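Local coordinates for conserved hypothetical protein (Streptococcus pneumoniae, PDB 4QDY) that is of unknown function but consists largely of two YbbR-like domains, rich in beta strands and linked through one long, broken strand, at residues V38-A43 and L86-T91; E74-I79 and P92-V97; P112-S117 and A152-S157. All coordinates share one frame; numbering follows the deposited sequence.

Interaction 1: V38-A43 and L86-T91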
loop_
_atom_site.group_PDB
_atom_site.type_symbol
_atom_site.label_atom_id
_atom_site.label_comp_id
_atom_site.label_asym_id
_atom_site.label_seq_id
_atom_site.Cartn_x
_atom_site.Cartn_y
_atom_site.Cartn_z
ATOM N N VAL A 38 -10.856 -10.244 6.721
ATOM C CA VAL A 38 -11.029 -10.698 8.101
ATOM C C VAL A 38 -12.105 -11.784 8.118
ATOM O O VAL A 38 -13.239 -11.546 7.693
ATOM C CB VAL A 38 -11.360 -9.528 9.077
ATOM C CG1 VAL A 38 -11.601 -10.034 10.496
ATOM C CG2 VAL A 38 -10.248 -8.482 9.074
ATOM N N VAL A 39 -11.736 -12.977 8.606
ATOM C CA VAL A 39 -12.660 -14.103 8.712
ATOM C C VAL A 39 -13.369 -13.989 10.063
ATOM O O VAL A 39 -12.730 -14.138 11.108
ATOM C CB VAL A 39 -11.962 -15.482 8.519
ATOM C CG1 VAL A 39 -12.982 -16.619 8.518
ATOM C CG2 VAL A 39 -11.130 -15.515 7.238
ATOM N N LEU A 40 -14.672 -13.684 10.043
ATOM C CA LEU A 40 -15.465 -13.569 11.267
ATOM C C LEU A 40 -16.264 -14.851 11.503
ATOM O O LEU A 40 -16.754 -15.444 10.545
ATOM C CB LEU A 40 -16.410 -12.352 11.230
ATOM C CG LEU A 40 -15.811 -10.945 11.145
ATOM C CD1 LEU A 40 -16.909 -9.908 11.135
ATOM C CD2 LEU A 40 -14.902 -10.646 12.321
ATOM N N THR A 41 -16.376 -15.286 12.774
ATOM C CA THR A 41 -17.121 -16.493 13.158
ATOM C C THR A 41 -17.904 -16.206 14.451
ATOM O O THR A 41 -17.352 -15.653 15.404
ATOM C CB THR A 41 -16.172 -17.708 13.311
ATOM O OG1 THR A 41 -15.324 -17.817 12.164
ATOM C CG2 THR A 41 -16.921 -19.026 13.518
ATOM N N GLY A 42 -19.177 -16.588 14.457
ATOM C CA GLY A 42 -20.066 -16.402 15.597
ATOM C C GLY A 42 -21.458 -16.951 15.379
ATOM O O GLY A 42 -21.916 -17.055 14.238
ATOM N N ALA A 43 -22.137 -17.313 16.483
ATOM C CA ALA A 43 -23.498 -17.855 16.471
ATOM C C ALA A 43 -24.535 -16.751 16.231
ATOM O O ALA A 43 -25.603 -17.029 15.684
ATOM C CB ALA A 43 -23.788 -18.565 17.781
ATOM N N LEU A 86 -17.757 -13.100 19.030
ATOM C CA LEU A 86 -17.170 -13.229 17.697
ATOM C C LEU A 86 -15.677 -13.567 17.759
ATOM O O LEU A 86 -14.976 -13.173 18.694
ATOM C CB LEU A 86 -17.358 -11.947 16.865
ATOM C CG LEU A 86 -18.780 -11.525 16.473
ATOM C CD1 LEU A 86 -18.741 -10.273 15.630
ATOM C CD2 LEU A 86 -19.497 -12.609 15.674
ATOM N N THR A 87 -15.212 -14.294 16.728
ATOM C CA THR A 87 -13.830 -14.712 16.490
ATOM C C THR A 87 -13.378 -14.063 15.178
ATOM O O THR A 87 -14.100 -14.155 14.183
ATOM C CB THR A 87 -13.745 -16.254 16.480
ATOM O OG1 THR A 87 -14.158 -16.745 17.753
ATOM C CG2 THR A 87 -12.344 -16.775 16.165
ATOM N N ALA A 88 -12.208 -13.394 15.177
ATOM C CA ALA A 88 -11.685 -12.725 13.983
ATOM C C ALA A 88 -10.250 -13.132 13.696
ATOM O O ALA A 88 -9.403 -13.107 14.595
ATOM C CB ALA A 88 -11.760 -11.217 14.147
ATOM N N VAL A 89 -9.979 -13.516 12.438
ATOM C CA VAL A 89 -8.640 -13.894 11.984
ATOM C C VAL A 89 -8.368 -13.129 10.690
ATOM O O VAL A 89 -9.096 -13.299 9.708
ATOM C CB VAL A 89 -8.422 -15.430 11.817
ATOM C CG1 VAL A 89 -6.980 -15.733 11.421
ATOM C CG2 VAL A 89 -8.779 -16.197 13.089
ATOM N N ALA A 90 -7.334 -12.266 10.706
ATOM C CA ALA A 90 -6.922 -11.464 9.556
ATOM C C ALA A 90 -6.218 -12.332 8.517
ATOM O O ALA A 90 -5.504 -13.270 8.879
ATOM C CB ALA A 90 -6.011 -10.335 10.004
ATOM N N THR A 91 -6.425 -12.014 7.227
ATOM C CA THR A 91 -5.848 -12.712 6.079
ATOM C C THR A 91 -5.055 -11.681 5.237
ATOM O O THR A 91 -5.674 -10.904 4.500
ATOM C CB THR A 91 -6.964 -13.424 5.283
ATOM O OG1 THR A 91 -7.686 -14.295 6.157
ATOM C CG2 THR A 91 -6.435 -14.216 4.090
#
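Val39 and Thr41 meet Val89 and Thr87 through flat peptide groups, joined by their N-H and C=O groups between two layers of side chains. At Thr41 and Thr87 each N-H lies in the plane of the carbonyl it meets, and both bonds, Thr41 N to Thr87 O and Thr87 N to Thr41 O, measure 2.9 Å. At Val39 and Val89 the peptides are turned further. Val39 N reaches Val89 O at 2.9 Å, almost straight at the hydrogen (173°), but stands 31° out of the carbonyl plane; the return bond from Val89 N to Val39 O is 3.1 Å long.

Val38, Leu40, Ala88 and Ala90 occupy one face. The methyl of Ala88 is touched by two branches of the facing strand, Val38 CG1 at 3.8 Å from Ala88 CB and Leu40 CD2 at 3.7 Å from the same atom. Leu40 turns its CG beside the backbone N (chi1 -63°), which directs CD2 across to that methyl. Leu48 of helix 45-52 and Leu82 cover this face further. At the Gly42 end of the contact, Leu86 CD2 lies 3.8 Å from Gly42 CA, against glycine backbone that has no side chain.

The face of Val39, Thr41, Thr87 and Val89 is more open. Here Val39 CG2 crosses the Thr91 side chain at a slant, 3.8 Å from Thr91 OG1, while Thr10 and Thr12 of strand 9-21 lie against Val39.

Hydrogen-bonded and non-hydrogen-bonded pairs alternate here, as in a regular antiparallel beta sheet, and place strand 35-42 between strands 9-21 and 87-113 of the first YbbR-like domain, with one face under a helix.

Interaction 2: E74-I79 and P92-V97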
loop_
_atom_site.group_PDB
_atom_site.type_symbol
_atom_site.label_atom_id
_atom_site.label_comp_id
_atom_site.label_asym_id
_atom_site.label_seq_id
_atom_site.Cartn_x
_atom_site.Cartn_y
_atom_site.Cartn_z
ATOM N N GLU A 74 8.675 -8.245 9.534
ATOM C CA GLU A 74 7.281 -8.687 9.459
ATOM C C GLU A 74 6.658 -8.494 10.845
ATOM O O GLU A 74 7.260 -8.874 11.855
ATOM C CB GLU A 74 7.102 -10.124 8.927
ATOM C CG GLU A 74 7.720 -11.252 9.739
ATOM C CD GLU A 74 7.285 -12.648 9.326
ATOM O OE1 GLU A 74 6.418 -12.772 8.431
ATOM O OE2 GLU A 74 7.780 -13.620 9.939
ATOM N N VAL A 75 5.485 -7.841 10.892
ATOM C CA VAL A 75 4.815 -7.508 12.152
ATOM C C VAL A 75 3.427 -8.184 12.234
ATOM O O VAL A 75 2.703 -8.229 11.234
ATOM C CB VAL A 75 4.687 -5.973 12.367
ATOM C CG1 VAL A 75 6.040 -5.356 12.704
ATOM C CG2 VAL A 75 4.036 -5.265 11.175
ATOM N N PRO A 76 3.039 -8.700 13.428
ATOM C CA PRO A 76 1.720 -9.339 13.555
ATOM C C PRO A 76 0.601 -8.311 13.634
ATOM O O PRO A 76 0.747 -7.287 14.301
ATOM C CB PRO A 76 1.825 -10.140 14.863
ATOM C CG PRO A 76 3.246 -9.983 15.338
ATOM C CD PRO A 76 3.766 -8.739 14.711
ATOM N N LEU A 77 -0.512 -8.585 12.944
ATOM C CA LEU A 77 -1.677 -7.704 12.942
ATOM C C LEU A 77 -2.563 -7.989 14.157
ATOM O O LEU A 77 -2.688 -9.147 14.564
ATOM C CB LEU A 77 -2.492 -7.851 11.641
ATOM C CG LEU A 77 -1.795 -7.569 10.302
ATOM C CD1 LEU A 77 -2.762 -7.745 9.154
ATOM C CD2 LEU A 77 -1.220 -6.164 10.245
ATOM N N SER A 78 -3.179 -6.941 14.732
ATOM C CA SER A 78 -4.062 -7.083 15.892
ATOM C C SER A 78 -5.489 -6.664 15.567
ATOM O O SER A 78 -5.691 -5.674 14.864
ATOM C CB SER A 78 -3.549 -6.253 17.066
ATOM O OG SER A 78 -2.264 -6.685 17.480
ATOM N N ILE A 79 -6.474 -7.414 16.085
ATOM C CA ILE A 79 -7.891 -7.092 15.909
ATOM C C ILE A 79 -8.339 -6.400 17.199
ATOM O O ILE A 79 -8.347 -7.025 18.264
ATOM C CB ILE A 79 -8.802 -8.306 15.517
ATOM C CG1 ILE A 79 -8.366 -9.009 14.203
ATOM C CG2 ILE A 79 -10.272 -7.892 15.421
ATOM C CD1 ILE A 79 -7.231 -10.027 14.310
ATOM N N PRO A 92 -3.703 -11.616 5.340
ATOM C CA PRO A 92 -2.798 -12.446 6.161
ATOM C C PRO A 92 -2.732 -11.984 7.626
ATOM O O PRO A 92 -3.145 -10.866 7.940
ATOM C CB PRO A 92 -1.446 -12.251 5.468
ATOM C CG PRO A 92 -1.507 -10.853 4.931
ATOM C CD PRO A 92 -2.947 -10.638 4.531
ATOM N N GLN A 93 -2.217 -12.855 8.519
ATOM C CA GLN A 93 -2.084 -12.572 9.956
ATOM C C GLN A 93 -0.931 -11.602 10.223
ATOM O O GLN A 93 -0.978 -10.856 11.202
ATOM C CB GLN A 93 -1.873 -13.856 10.783
ATOM C CG GLN A 93 -3.025 -14.874 10.778
ATOM C CD GLN A 93 -3.088 -15.787 9.570
ATOM O OE1 GLN A 93 -2.972 -15.372 8.411
ATOM N NE2 GLN A 93 -3.346 -17.060 9.819
ATOM N N LYS A 94 0.111 -11.631 9.366
ATOM C CA LYS A 94 1.296 -10.774 9.466
ATOM C C LYS A 94 1.558 -10.053 8.141
ATOM O O LYS A 94 1.271 -10.604 7.075
ATOM C CB LYS A 94 2.541 -11.587 9.874
ATOM C CG LYS A 94 2.447 -12.269 11.234
ATOM C CD LYS A 94 3.706 -13.062 11.568
ATOM C CE LYS A 94 3.604 -13.717 12.927
ATOM N NZ LYS A 94 4.838 -14.468 13.278
ATOM N N ILE A 95 2.107 -8.826 8.207
ATOM C CA ILE A 95 2.445 -8.042 7.012
ATOM C C ILE A 95 3.955 -7.756 7.020
ATOM O O ILE A 95 4.545 -7.614 8.090
ATOM C CB ILE A 95 1.614 -6.726 6.864
ATOM C CG1 ILE A 95 1.866 -5.717 8.026
ATOM C CG2 ILE A 95 0.118 -7.040 6.670
ATOM C CD1 ILE A 95 1.308 -4.289 7.828
ATOM N N THR A 96 4.570 -7.677 5.828
ATOM C CA THR A 96 6.001 -7.391 5.668
ATOM C C THR A 96 6.160 -5.903 5.367
ATOM O O THR A 96 5.604 -5.411 4.385
ATOM C CB THR A 96 6.612 -8.283 4.576
ATOM O OG1 THR A 96 6.339 -9.650 4.889
ATOM C CG2 THR A 96 8.121 -8.066 4.408
ATOM N N VAL A 97 6.905 -5.185 6.221
ATOM C CA VAL A 97 7.093 -3.743 6.073
ATOM C C VAL A 97 8.590 -3.410 5.925
ATOM O O VAL A 97 9.411 -3.898 6.706
ATOM C CB VAL A 97 6.475 -2.973 7.279
ATOM C CG1 VAL A 97 6.590 -1.465 7.093
ATOM C CG2 VAL A 97 5.014 -3.357 7.503
#
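Leu77 and Ile95 form the close-packed side of this contact, their side chains crossing at about a right angle. Leu77 CD2 lies 3.8 Å from Ile95 CG1, and Leu77 CD1 rests 3.9 Å from Ile95 CG2, so both leucine branches are engaged. Val75 joins from the next position on this face: its CG2 comes within 3.9 Å of Ile95 CG1, which chi1 of 63° sets between the backbone N and carbonyl carbon of Ile95. Ile18 of strand 9-21 covers both Leu77 and Ile95.

The backbones belong to the beta hairpin of strands 71-80 and 87-113. Val75 and Ile95 exchange a pair of N-H to C=O bonds, and Leu77 N reaches Gln93 O at 2.9 Å; Gln93 follows Pro92, which a cis peptide bond precedes.

The other face is looser and more polar. Glu74 and Lys94 both extend beyond CG and slant past one another, with Glu74 OE2 4.5 Å from Lys94 NZ, too far for a salt bridge though the charges probably attract. Lys94 CG meets Pro76 CA at 3.8 Å. Phe187 of the second subunit packs on Lys94 and Pro92, while Ser167 of that subunit touches Glu74.

Interaction 3: P112-S117 and A152-S157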
loop_
_atom_site.group_PDB
_atom_site.type_symbol
_atom_site.label_atom_id
_atom_site.label_comp_id
_atom_site.label_asym_id
_atom_site.label_seq_id
_atom_site.Cartn_x
_atom_site.Cartn_y
_atom_site.Cartn_z
ATOM N N PRO A 112 6.176 13.389 -20.189
ATOM C CA PRO A 112 4.798 12.930 -20.425
ATOM C C PRO A 112 4.792 11.593 -21.173
ATOM O O PRO A 112 5.636 11.380 -22.045
ATOM C CB PRO A 112 4.175 14.057 -21.261
ATOM C CG PRO A 112 5.253 15.112 -21.426
ATOM C CD PRO A 112 6.555 14.443 -21.150
ATOM N N GLU A 113 3.862 10.689 -20.814
ATOM C CA GLU A 113 3.736 9.360 -21.423
ATOM C C GLU A 113 2.317 9.111 -21.931
ATOM O O GLU A 113 1.353 9.256 -21.176
ATOM C CB GLU A 113 4.127 8.252 -20.424
ATOM C CG GLU A 113 5.605 8.207 -20.055
ATOM C CD GLU A 113 6.586 7.790 -21.138
ATOM O OE1 GLU A 113 6.183 7.058 -22.072
ATOM O OE2 GLU A 113 7.783 8.132 -21.004
ATOM N N ILE A 114 2.196 8.756 -23.225
ATOM C CA ILE A 114 0.933 8.440 -23.904
ATOM C C ILE A 114 1.151 7.170 -24.743
ATOM O O ILE A 114 2.081 7.117 -25.549
ATOM C CB ILE A 114 0.384 9.628 -24.768
ATOM C CG1 ILE A 114 0.144 10.906 -23.913
ATOM C CG2 ILE A 114 -0.904 9.218 -25.514
ATOM C CD1 ILE A 114 -0.228 12.204 -24.686
ATOM N N ASP A 115 0.297 6.153 -24.537
ATOM C CA ASP A 115 0.338 4.883 -25.262
ATOM C C ASP A 115 -0.289 5.062 -26.660
ATOM O O ASP A 115 -1.394 5.603 -26.741
ATOM C CB ASP A 115 -0.399 3.792 -24.449
ATOM C CG ASP A 115 -0.443 2.387 -25.038
ATOM O OD1 ASP A 115 0.491 2.021 -25.783
ATOM O OD2 ASP A 115 -1.348 1.614 -24.658
ATOM N N PRO A 116 0.365 4.603 -27.765
ATOM C CA PRO A 116 -0.216 4.784 -29.115
ATOM C C PRO A 116 -1.659 4.263 -29.274
ATOM O O PRO A 116 -2.339 4.711 -30.198
ATOM C CB PRO A 116 0.715 3.961 -30.018
ATOM C CG PRO A 116 1.588 3.164 -29.094
ATOM C CD PRO A 116 1.699 3.978 -27.858
ATOM N N SER A 117 -2.134 3.354 -28.388
ATOM C CA SER A 117 -3.505 2.828 -28.436
ATOM C C SER A 117 -4.526 3.917 -28.079
ATOM O O SER A 117 -5.651 3.895 -28.583
ATOM C CB SER A 117 -3.668 1.638 -27.492
ATOM O OG SER A 117 -3.516 2.010 -26.132
ATOM N N ALA A 152 4.425 11.730 -16.380
ATOM C CA ALA A 152 3.062 12.248 -16.373
ATOM C C ALA A 152 2.247 11.420 -17.360
ATOM O O ALA A 152 1.997 11.834 -18.497
ATOM C CB ALA A 152 3.055 13.734 -16.711
ATOM N N VAL A 153 1.926 10.190 -16.933
ATOM C CA VAL A 153 1.241 9.164 -17.719
ATOM C C VAL A 153 -0.274 9.492 -17.818
ATOM O O VAL A 153 -0.928 9.784 -16.815
ATOM C CB VAL A 153 1.494 7.737 -17.128
ATOM C CG1 VAL A 153 1.166 7.642 -15.637
ATOM C CG2 VAL A 153 0.787 6.644 -17.928
ATOM N N LEU A 154 -0.801 9.448 -19.058
ATOM C CA LEU A 154 -2.210 9.663 -19.390
ATOM C C LEU A 154 -3.049 8.487 -18.862
ATOM O O LEU A 154 -2.672 7.338 -19.121
ATOM C CB LEU A 154 -2.364 9.821 -20.924
ATOM C CG LEU A 154 -3.783 9.920 -21.521
ATOM C CD1 LEU A 154 -4.467 11.221 -21.149
ATOM C CD2 LEU A 154 -3.738 9.823 -23.026
ATOM N N PRO A 155 -4.170 8.727 -18.126
ATOM C CA PRO A 155 -4.977 7.599 -17.622
ATOM C C PRO A 155 -5.456 6.691 -18.757
ATOM O O PRO A 155 -5.810 7.178 -19.833
ATOM C CB PRO A 155 -6.154 8.290 -16.925
ATOM C CG PRO A 155 -5.645 9.636 -16.568
ATOM C CD PRO A 155 -4.754 10.017 -17.706
ATOM N N THR A 156 -5.426 5.365 -18.513
ATOM C CA THR A 156 -5.774 4.289 -19.454
ATOM C C THR A 156 -7.171 4.520 -20.084
ATOM O O THR A 156 -7.345 4.262 -21.276
ATOM C CB THR A 156 -5.725 2.936 -18.721
ATOM O OG1 THR A 156 -4.490 2.829 -18.012
ATOM C CG2 THR A 156 -5.879 1.744 -19.657
ATOM N N SER A 157 -8.135 5.030 -19.291
ATOM C CA SER A 157 -9.513 5.312 -19.701
ATOM C C SER A 157 -9.618 6.487 -20.696
ATOM O O SER A 157 -10.611 6.569 -21.426
ATOM C CB SER A 157 -10.362 5.634 -18.474
ATOM O OG SER A 157 -9.858 6.756 -17.765
#
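Ile114 and Leu154 are brought together by different first torsions. In Ile114, chi1 of -59° puts CG1 beside the backbone N and leaves CG2 on the carbonyl side; in Leu154, chi1 of 174° swings CG to the carbonyl side. The two side chains then meet at a slant, Ile114 CG2 lying 3.8 Å from Leu154 CD2 and Ile114 CG1 4.0 Å from Leu154 CB. Met191 of strand 183-196 packs against both.

Behind this apolar touch the chains run in parallel. Glu113 uses both of its backbone groups on the neighbouring chain segment: its N reaches Ala152 O at 3.2 Å, with the donor well above that carbonyl's plane, and its O takes the N-H of Leu154 at 3.0 Å, nearly in line with the C=O. Glu113 CB sits 4.2 Å from Val153 CB, but the chain bends at chi2 and carries the carboxylate away.

The strand pairing ends at Glu113 and Val153, and the Leu154 bond follows directly after it. Thr156 OG1 is hydrogen-bonded to Thr72 N of the second subunit. One residue gripping two alternate positions of its neighbour is the signature of parallel beta pairing, which here joins the ends of strands 87-113 and 149-153 in the part of the mixed sheet that lies in the second YbbR-like domain.

In the fold
All three contacts use strand 87-113, which runs from one YbbR-like domain into the other. Interactions 1 and 2 are neighbours, their centres about 16 Å apart; they hold successive parts of that strand to different partners, and Leu77 CD1 touches Ala90 CB between them. Interaction 3 lies about 42 Å from interaction 1, centre to centre, at the strand's far end. Interactions 1 and 2 each set a buried apolar face against a more exposed one, whereas interaction 3, parallel and smallest in buried surface, has a single apolar side-chain pair and no exposed touching residue. Charged side chains approach one another only in interaction 2, and the second subunit reaches interactions 2 and 3, not interaction 1.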